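Long-range contacts in glutamine synthetase (Helicobacter pylori, PDB 5ZLI), which belongs to the class I-beta glutamine synthetases, pairing a beta-grasp domain with a larger catalytic domain in an assembly of twelve chains: residues P79-Y84 against V96-D100; I144-I148 against E160-E164; E289-S293 against F303-F307. One frame throughout, in Å; residues are numbered along the deposited sequence.

Contact 1. Residues P79-Y84 against V96-D100; sequences PDLVRY and VVFCD
Val97 packs its side chain against four residues of Pro79-Tyr84. Its CB lies 4.3 Å from Tyr84 CB. CG1 stands between the backbone N and the carbonyl carbon (chi1 43°), which puts CG2 anti to the backbone N, where it meets three partners. Val97 CG2 is 3.5 Å from Leu81 CD2, lies beside the backbone O of Asp80, and reaches Pro79 CB at 4.0 Å. Val27 and Phe29 of strand 26-32 also touch the Val97 side chain.

The two segments belong to the beta-grasp domain. Strand 74-81 runs antiparallel to strand 94-103, which pairs in parallel with strand 26-32. Pro79 and Cys99 form a non-hydrogen-bonded pair, and Cys99 SG sits 3.8 Å from Pro79 CB. Next to this pair, Asp80 N donates to Phe98 O at 2.8 Å with an angle of 157° at the hydrogen. Pro79 CA makes a CA-H...O contact with the same oxygen, which is therefore approached by two groups. Asp80 OD2 takes part in salt bridges with Arg115 and Lys119.

Leu81 is the centre of an inverse gamma turn, and the chain turns a corner at Val82 and Arg83. Here the Phe98 ring comes in. Arg83 O lies at the edge of the Phe98 ring, in its plane, 3.7 Å from Phe98 CE2. Phe98 CE2 is also 4.2 Å from Arg83 CB. Beyond the segments the ring meets Trp38, while the Arg83 guanidinium forms a salt bridge with Asp243 of helix 238-258.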
loop_
_atom_site.group_PDB
_atom_site.type_symbol
_atom_site.label_atom_id
_atom_site.label_comp_id
_atom_site.label_asym_id
_atom_site.label_seq_id
_atom_site.Cartn_x
_atom_site.Cartn_y
_atom_site.Cartn_z
ATOM N N PRO B 79 40.172 3.079 43.028
ATOM C CA PRO B 79 40.241 4.257 42.165
ATOM C C PRO B 79 41.654 4.816 42.126
ATOM O O PRO B 79 42.360 4.832 43.134
ATOM C CB PRO B 79 39.261 5.234 42.825
ATOM C CG PRO B 79 38.404 4.384 43.743
ATOM C CD PRO B 79 39.311 3.299 44.206
ATOM N N ASP B 80 42.090 5.210 40.928
ATOM C CA ASP B 80 43.321 5.977 40.746
ATOM C C ASP B 80 42.919 7.413 40.406
ATOM O O ASP B 80 42.211 7.655 39.421
ATOM C CB ASP B 80 44.227 5.356 39.675
ATOM C CG ASP B 80 45.642 5.951 39.680
ATOM O OD1 ASP B 80 45.909 6.883 40.472
ATOM O OD2 ASP B 80 46.511 5.456 38.927
ATOM N N LEU B 81 43.348 8.363 41.229
ATOM C CA LEU B 81 42.877 9.727 41.042
ATOM C C LEU B 81 43.842 10.502 40.155
ATOM O O LEU B 81 44.368 11.549 40.516
ATOM C CB LEU B 81 42.664 10.402 42.385
ATOM C CG LEU B 81 41.489 9.711 43.073
ATOM C CD1 LEU B 81 41.249 10.202 44.503
ATOM C CD2 LEU B 81 40.257 9.861 42.215
ATOM N N VAL B 82 44.038 9.959 38.951
ATOM C CA VAL B 82 44.776 10.637 37.896
ATOM C C VAL B 82 43.934 10.571 36.634
ATOM O O VAL B 82 43.216 9.594 36.391
ATOM C CB VAL B 82 46.176 10.037 37.638
ATOM C CG1 VAL B 82 47.079 10.251 38.850
ATOM C CG2 VAL B 82 46.065 8.564 37.266
ATOM N N ARG B 83 44.032 11.631 35.832
ATOM C CA ARG B 83 43.373 11.749 34.534
ATOM C C ARG B 83 41.860 11.584 34.631
ATOM O O ARG B 83 41.201 11.252 33.632
ATOM C CB ARG B 83 43.966 10.766 33.522
ATOM C CG ARG B 83 45.399 11.136 33.186
ATOM C CD ARG B 83 46.008 10.182 32.202
ATOM N NE ARG B 83 46.156 8.868 32.809
ATOM C CZ ARG B 83 47.099 8.555 33.683
ATOM N NH1 ARG B 83 47.995 9.464 34.081
ATOM N NH2 ARG B 83 47.133 7.326 34.169
ATOM N N TYR B 84 41.287 11.811 35.812
ATOM C CA TYR B 84 39.839 11.860 35.906
ATOM C C TYR B 84 39.316 13.030 35.070
ATOM O O TYR B 84 40.076 13.874 34.588
ATOM C CB TYR B 84 39.368 11.936 37.369
ATOM C CG TYR B 84 39.945 13.031 38.238
ATOM C CD1 TYR B 84 39.521 14.339 38.112
ATOM C CD2 TYR B 84 40.862 12.738 39.242
ATOM C CE1 TYR B 84 40.020 15.341 38.919
ATOM C CE2 TYR B 84 41.382 13.746 40.070
ATOM C CZ TYR B 84 40.945 15.047 39.896
ATOM O OH TYR B 84 41.406 16.072 40.678
ATOM N N VAL B 96 34.363 11.018 35.769
ATOM C CA VAL B 96 34.834 9.666 35.558
ATOM C C VAL B 96 36.190 9.545 36.221
ATOM O O VAL B 96 37.002 10.478 36.190
ATOM C CB VAL B 96 34.892 9.327 34.057
ATOM C CG1 VAL B 96 35.426 7.927 33.842
ATOM C CG2 VAL B 96 33.510 9.460 33.425
ATOM N N VAL B 97 36.411 8.419 36.885
ATOM C CA VAL B 97 37.664 8.161 37.572
ATOM C C VAL B 97 38.066 6.726 37.289
ATOM O O VAL B 97 37.213 5.834 37.250
ATOM C CB VAL B 97 37.558 8.440 39.079
ATOM C CG1 VAL B 97 36.266 7.890 39.579
ATOM C CG2 VAL B 97 38.779 7.858 39.824
ATOM N N PHE B 98 39.345 6.532 36.969
ATOM C CA PHE B 98 39.881 5.215 36.667
ATOM C C PHE B 98 40.007 4.353 37.921
ATOM O O PHE B 98 40.020 4.845 39.048
ATOM C CB PHE B 98 41.242 5.322 35.976
ATOM C CG PHE B 98 41.184 5.821 34.559
ATOM C CD1 PHE B 98 41.023 4.915 33.505
ATOM C CD2 PHE B 98 41.321 7.180 34.261
ATOM C CE1 PHE B 98 40.998 5.352 32.183
ATOM C CE2 PHE B 98 41.286 7.633 32.931
ATOM C CZ PHE B 98 41.126 6.714 31.899
ATOM N N CYS B 99 40.053 3.036 37.701
ATOM C CA CYS B 99 40.189 2.072 38.782
ATOM C C CYS B 99 40.974 0.845 38.327
ATOM O O CYS B 99 41.035 0.522 37.139
ATOM C CB CYS B 99 38.815 1.660 39.322
ATOM S SG CYS B 99 37.867 3.054 39.992
ATOM N N ASP B 100 41.621 0.199 39.285
ATOM C CA ASP B 100 42.133 -1.158 39.146
ATOM C C ASP B 100 41.382 -2.088 40.080
ATOM O O ASP B 100 40.751 -1.657 41.044
ATOM C CB ASP B 100 43.633 -1.242 39.420
ATOM C CG ASP B 100 44.449 -0.444 38.413
ATOM O OD1 ASP B 100 44.412 -0.819 37.217
ATOM O OD2 ASP B 100 45.122 0.549 38.806
#

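Contact 2. Residues I144-I148 against E160-E164; sequences IFDSI and EVDSE
Asp162 O is gripped by two backbone donors, Asp146 N and Ser147 N. This is a classic beta bulge: two residues on one strand face a single residue on the other. The bulge lies at the base of the hairpin formed by strands 147-153 and 156-162. The two bonds differ. Asp146 N is 2.8 Å from Asp162 O and lies in the carbonyl plane. Ser147 N is farther from Asp162 O, at 3.3 Å, and is tilted 33° from that plane. Asp162 N returns a bond to Ser147 O at 2.9 Å, which completes the hydrogen-bonded pair of Ser147 and Asp162.

Ile148 and Val161 form the next pair, a non-hydrogen-bonded one, with their side chains on the other face of the hairpin from Ser147 and Asp162. Val161 also stands over the Phe145 ring. Val161 CB is 4.0 Å from the centroid of the Phe145 ring and nearly on the normal, a CH-pi contact. The ring edge, meanwhile, has Ser163 CB near its plane. Tyr479 of a second subunit packs on Phe145 and Ile148, and Asn155 of that subunit bonds to Val161 O. A third subunit makes backbone hydrogen bonds with Ile148, so the hairpin is part of the subunit interfaces.

Asp146 has its CG anti to the carbonyl carbon (chi1 -62°). This points the carboxylate at the other segment, where Asp146 OD2 lies 3.4 Å from Ser163 CA. Asp146 OD1 forms a salt bridge with Lys261. Ile148 CG1 is anti to its backbone N, and a bend at chi2 (62°) turns Ile148 CD1 toward the other strand, 3.8 Å from Val161 CG1.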
loop_
_atom_site.group_PDB
_atom_site.type_symbol
_atom_site.label_atom_id
_atom_site.label_comp_id
_atom_site.label_asym_id
_atom_site.label_seq_id
_atom_site.Cartn_x
_atom_site.Cartn_y
_atom_site.Cartn_z
ATOM N N ILE B 144 32.868 5.724 11.128
ATOM C CA ILE B 144 31.605 6.235 11.591
ATOM C C ILE B 144 30.582 5.814 10.573
ATOM O O ILE B 144 30.622 6.257 9.424
ATOM C CB ILE B 144 31.620 7.742 11.775
ATOM C CG1 ILE B 144 32.583 8.063 12.923
ATOM C CG2 ILE B 144 30.163 8.246 11.922
ATOM C CD1 ILE B 144 32.443 9.452 13.506
ATOM N N PHE B 145 29.728 4.894 10.960
ATOM C CA PHE B 145 28.701 4.382 10.079
ATOM C C PHE B 145 27.338 5.002 10.397
ATOM O O PHE B 145 27.145 5.667 11.419
ATOM C CB PHE B 145 28.691 2.853 10.171
ATOM C CG PHE B 145 29.949 2.187 9.606
ATOM C CD1 PHE B 145 30.383 2.473 8.295
ATOM C CD2 PHE B 145 30.669 1.267 10.365
ATOM C CE1 PHE B 145 31.506 1.863 7.762
ATOM C CE2 PHE B 145 31.798 0.642 9.839
ATOM C CZ PHE B 145 32.217 0.938 8.543
ATOM N N ASP B 146 26.396 4.826 9.468
ATOM C CA ASP B 146 25.004 5.208 9.724
ATOM C C ASP B 146 24.231 4.088 10.392
ATOM O O ASP B 146 23.370 4.337 11.245
ATOM C CB ASP B 146 24.282 5.619 8.430
ATOM C CG ASP B 146 24.912 6.815 7.774
ATOM O OD1 ASP B 146 25.412 7.678 8.532
ATOM O OD2 ASP B 146 24.889 6.913 6.525
ATOM N N SER B 147 24.530 2.862 9.990
ATOM C CA SER B 147 23.761 1.704 10.383
ATOM C C SER B 147 24.648 0.474 10.427
ATOM O O SER B 147 25.588 0.323 9.645
ATOM C CB SER B 147 22.613 1.468 9.396
ATOM O OG SER B 147 21.942 0.236 9.639
ATOM N N ILE B 148 24.317 -0.415 11.341
ATOM C CA ILE B 148 24.921 -1.730 11.397
ATOM C C ILE B 148 23.784 -2.695 11.704
ATOM O O ILE B 148 22.917 -2.377 12.514
ATOM C CB ILE B 148 26.074 -1.773 12.421
ATOM C CG1 ILE B 148 26.441 -3.218 12.762
ATOM C CG2 ILE B 148 25.775 -0.880 13.586
ATOM C CD1 ILE B 148 26.930 -4.005 11.542
ATOM N N GLU B 160 25.527 -5.988 7.920
ATOM C CA GLU B 160 25.477 -4.921 6.941
ATOM C C GLU B 160 25.821 -3.607 7.623
ATOM O O GLU B 160 25.054 -3.120 8.467
ATOM C CB GLU B 160 24.118 -4.828 6.304
ATOM C CG GLU B 160 24.052 -3.660 5.349
ATOM C CD GLU B 160 22.635 -3.247 5.044
ATOM O OE1 GLU B 160 22.209 -2.175 5.562
ATOM O OE2 GLU B 160 21.956 -4.011 4.301
ATOM N N VAL B 161 26.938 -3.038 7.253
ATOM C CA VAL B 161 27.198 -1.669 7.640
ATOM C C VAL B 161 26.646 -0.802 6.528
ATOM O O VAL B 161 26.541 -1.231 5.374
ATOM C CB VAL B 161 28.694 -1.427 7.852
ATOM C CG1 VAL B 161 29.134 -2.210 9.045
ATOM C CG2 VAL B 161 29.444 -1.854 6.629
ATOM N N ASP B 162 26.293 0.429 6.859
ATOM C CA ASP B 162 25.815 1.326 5.836
ATOM C C ASP B 162 26.316 2.712 6.173
ATOM O O ASP B 162 26.461 3.072 7.345
ATOM C CB ASP B 162 24.295 1.312 5.695
ATOM C CG ASP B 162 23.840 1.645 4.274
ATOM O OD1 ASP B 162 24.069 0.800 3.377
ATOM O OD2 ASP B 162 23.278 2.744 4.044
ATOM N N SER B 163 26.606 3.466 5.117
ATOM C CA SER B 163 27.157 4.803 5.200
ATOM C C SER B 163 26.688 5.576 3.989
ATOM O O SER B 163 26.484 5.002 2.915
ATOM C CB SER B 163 28.686 4.810 5.213
ATOM O OG SER B 163 29.155 6.099 5.584
ATOM N N GLU B 164 26.513 6.887 4.168
ATOM C CA GLU B 164 26.100 7.684 3.033
ATOM C C GLU B 164 27.194 7.783 1.986
ATOM O O GLU B 164 26.889 7.964 0.800
ATOM C CB GLU B 164 25.689 9.064 3.489
ATOM C CG GLU B 164 24.918 9.797 2.429
ATOM C CD GLU B 164 24.173 10.950 3.014
ATOM O OE1 GLU B 164 24.671 11.503 4.027
ATOM O OE2 GLU B 164 23.089 11.281 2.477
#

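Contact 3. Residues E289-S293 against F303-F307; sequences ENLFS and FALHF
Leu291 and Phe292 pack against Phe303, Ala304 and Phe307, joining a beta turn to one side of helix 302-313. The turn is of type I, starts at Asn290, the last residue of the short strand 289-290 in the catalytic domain, and ends at Ser293. No hydrogen bond crosses between the two segments.

Two CH-pi contacts bring methyl groups over rings. Leu291 CD2 lies 3.6 Å from the centroid of the Phe303 ring, over one face and 18° off the normal. Leu291 CB also touches Phe303 CD2. Phe303 CG is anti to the backbone N (chi1 -178°), which turns one face of the Phe303 ring to Leu291 CD2. In the second contact Ala304 CB sits over a face of the Phe292 ring, 3.7 Å from its centroid.

The aromatic contacts centre on Phe292. It forms an edge-to-face pair with Phe307, with centroids 5.1 Å apart and planes at 64°. The edge belongs to Phe292 and the face to Phe307. Phe303 CE2 lies near the plane of the Phe292 ring, 4.1 Å from Phe292 CE1. Phe366 of strand 366-368 also meets the Phe292 ring, and Val392 and Leu385 of helix 377-393 touch Phe303 and Phe307 respectively.

Hydrogen bonds hold the turn itself. Asn290 OD1 accepts from Phe292 N at 2.9 Å, an Asx turn that fixes the amide of the residue bearing the central ring. Asn290 ND2 donates to Ala364 O. Asn290 O takes two bonds from one residue: Ser293 N at 3.2 Å, and Ser293 OG at 2.8 Å in the carbonyl plane.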
loop_
_atom_site.group_PDB
_atom_site.type_symbol
_atom_site.label_atom_id
_atom_site.label_comp_id
_atom_site.label_asym_id
_atom_site.label_seq_id
_atom_site.Cartn_x
_atom_site.Cartn_y
_atom_site.Cartn_z
ATOM N N GLU B 289 67.137 11.463 28.493
ATOM C CA GLU B 289 67.799 11.199 27.226
ATOM C C GLU B 289 66.965 10.169 26.480
ATOM O O GLU B 289 66.323 9.319 27.102
ATOM C CB GLU B 289 69.252 10.707 27.432
ATOM C CG GLU B 289 69.446 9.324 28.113
ATOM C CD GLU B 289 70.501 9.327 29.249
ATOM O OE1 GLU B 289 70.915 10.428 29.699
ATOM O OE2 GLU B 289 70.905 8.226 29.711
ATOM N N ASN B 290 66.927 10.260 25.157
ATOM C CA ASN B 290 66.098 9.351 24.387
ATOM C C ASN B 290 66.984 8.206 23.933
ATOM O O ASN B 290 67.715 8.333 22.950
ATOM C CB ASN B 290 65.454 10.074 23.211
ATOM C CG ASN B 290 64.510 9.184 22.428
ATOM O OD1 ASN B 290 64.597 7.958 22.484
ATOM N ND2 ASN B 290 63.572 9.799 21.717
ATOM N N LEU B 291 66.815 7.043 24.559
ATOM C CA LEU B 291 67.729 5.950 24.277
ATOM C C LEU B 291 67.549 5.367 22.882
ATOM O O LEU B 291 68.399 4.582 22.445
ATOM C CB LEU B 291 67.590 4.834 25.318
ATOM C CG LEU B 291 68.213 4.981 26.709
ATOM C CD1 LEU B 291 67.697 6.196 27.396
ATOM C CD2 LEU B 291 67.959 3.756 27.531
ATOM N N PHE B 292 66.506 5.757 22.157
ATOM C CA PHE B 292 66.289 5.195 20.835
ATOM C C PHE B 292 67.083 5.919 19.775
ATOM O O PHE B 292 67.364 5.345 18.725
ATOM C CB PHE B 292 64.806 5.244 20.479
ATOM C CG PHE B 292 64.058 4.021 20.890
ATOM C CD1 PHE B 292 64.413 3.338 22.043
ATOM C CD2 PHE B 292 63.018 3.536 20.119
ATOM C CE1 PHE B 292 63.745 2.194 22.431
ATOM C CE2 PHE B 292 62.333 2.391 20.504
ATOM C CZ PHE B 292 62.702 1.722 21.672
ATOM N N SER B 293 67.469 7.152 20.040
ATOM C CA SER B 293 68.261 7.938 19.113
ATOM C C SER B 293 69.746 7.634 19.279
ATOM O O SER B 293 70.281 7.661 20.389
ATOM C CB SER B 293 67.993 9.414 19.349
ATOM O OG SER B 293 68.424 9.757 20.646
ATOM N N PHE B 303 70.667 0.378 21.258
ATOM C CA PHE B 303 69.637 0.087 22.246
ATOM C C PHE B 303 68.274 -0.088 21.582
ATOM O O PHE B 303 67.550 -1.052 21.868
ATOM C CB PHE B 303 69.612 1.217 23.275
ATOM C CG PHE B 303 68.619 1.022 24.375
ATOM C CD1 PHE B 303 68.926 0.231 25.469
ATOM C CD2 PHE B 303 67.380 1.629 24.327
ATOM C CE1 PHE B 303 68.011 0.045 26.500
ATOM C CE2 PHE B 303 66.457 1.445 25.353
ATOM C CZ PHE B 303 66.780 0.649 26.439
ATOM N N ALA B 304 67.903 0.847 20.698
ATOM C CA ALA B 304 66.628 0.758 19.979
ATOM C C ALA B 304 66.590 -0.429 19.025
ATOM O O ALA B 304 65.552 -1.085 18.891
ATOM C CB ALA B 304 66.344 2.050 19.221
ATOM N N LEU B 305 67.685 -0.695 18.313
ATOM C CA LEU B 305 67.653 -1.799 17.357
ATOM C C LEU B 305 67.570 -3.144 18.056
ATOM O O LEU B 305 66.974 -4.084 17.516
ATOM C CB LEU B 305 68.887 -1.782 16.461
ATOM C CG LEU B 305 68.840 -0.837 15.282
ATOM C CD1 LEU B 305 70.252 -0.526 14.871
ATOM C CD2 LEU B 305 68.075 -1.508 14.170
ATOM N N HIS B 306 68.169 -3.254 19.245
ATOM C CA HIS B 306 67.988 -4.448 20.056
ATOM C C HIS B 306 66.556 -4.527 20.571
ATOM O O HIS B 306 65.942 -5.601 20.554
ATOM C CB HIS B 306 69.018 -4.469 21.192
ATOM C CG HIS B 306 70.418 -4.771 20.737
ATOM N ND1 HIS B 306 70.701 -5.666 19.725
ATOM C CD2 HIS B 306 71.610 -4.274 21.139
ATOM C CE1 HIS B 306 72.006 -5.712 19.531
ATOM N NE2 HIS B 306 72.579 -4.873 20.375
ATOM N N PHE B 307 65.988 -3.393 20.979
ATOM C CA PHE B 307 64.562 -3.371 21.290
ATOM C C PHE B 307 63.719 -3.931 20.130
ATOM O O PHE B 307 62.878 -4.819 20.325
ATOM C CB PHE B 307 64.152 -1.936 21.624
ATOM C CG PHE B 307 62.749 -1.798 22.095
ATOM C CD1 PHE B 307 61.697 -1.847 21.212
ATOM C CD2 PHE B 307 62.486 -1.586 23.424
ATOM C CE1 PHE B 307 60.437 -1.699 21.646
ATOM C CE2 PHE B 307 61.208 -1.438 23.864
ATOM C CZ PHE B 307 60.185 -1.493 22.977
#

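The three contacts follow one another along the chain without touching. Contact 1 lies in the beta-grasp domain, contacts 2 and 3 in the catalytic domain. Contact 1 has its centre 34 Å from that of contact 2 and 31 Å from that of contact 3. Contacts 2 and 3 lie on opposite sides of the chain's centre, 43 Å apart between centres and about 30 Å between nearest atoms. One mixed sheet still relates them: strand 133-145 enters contact 2 and pairs with strand 278-286, which pairs in turn with strand 289-290 of contact 3. Other subunits reach contact 2, whereas contacts 1 and 3 are touched by none.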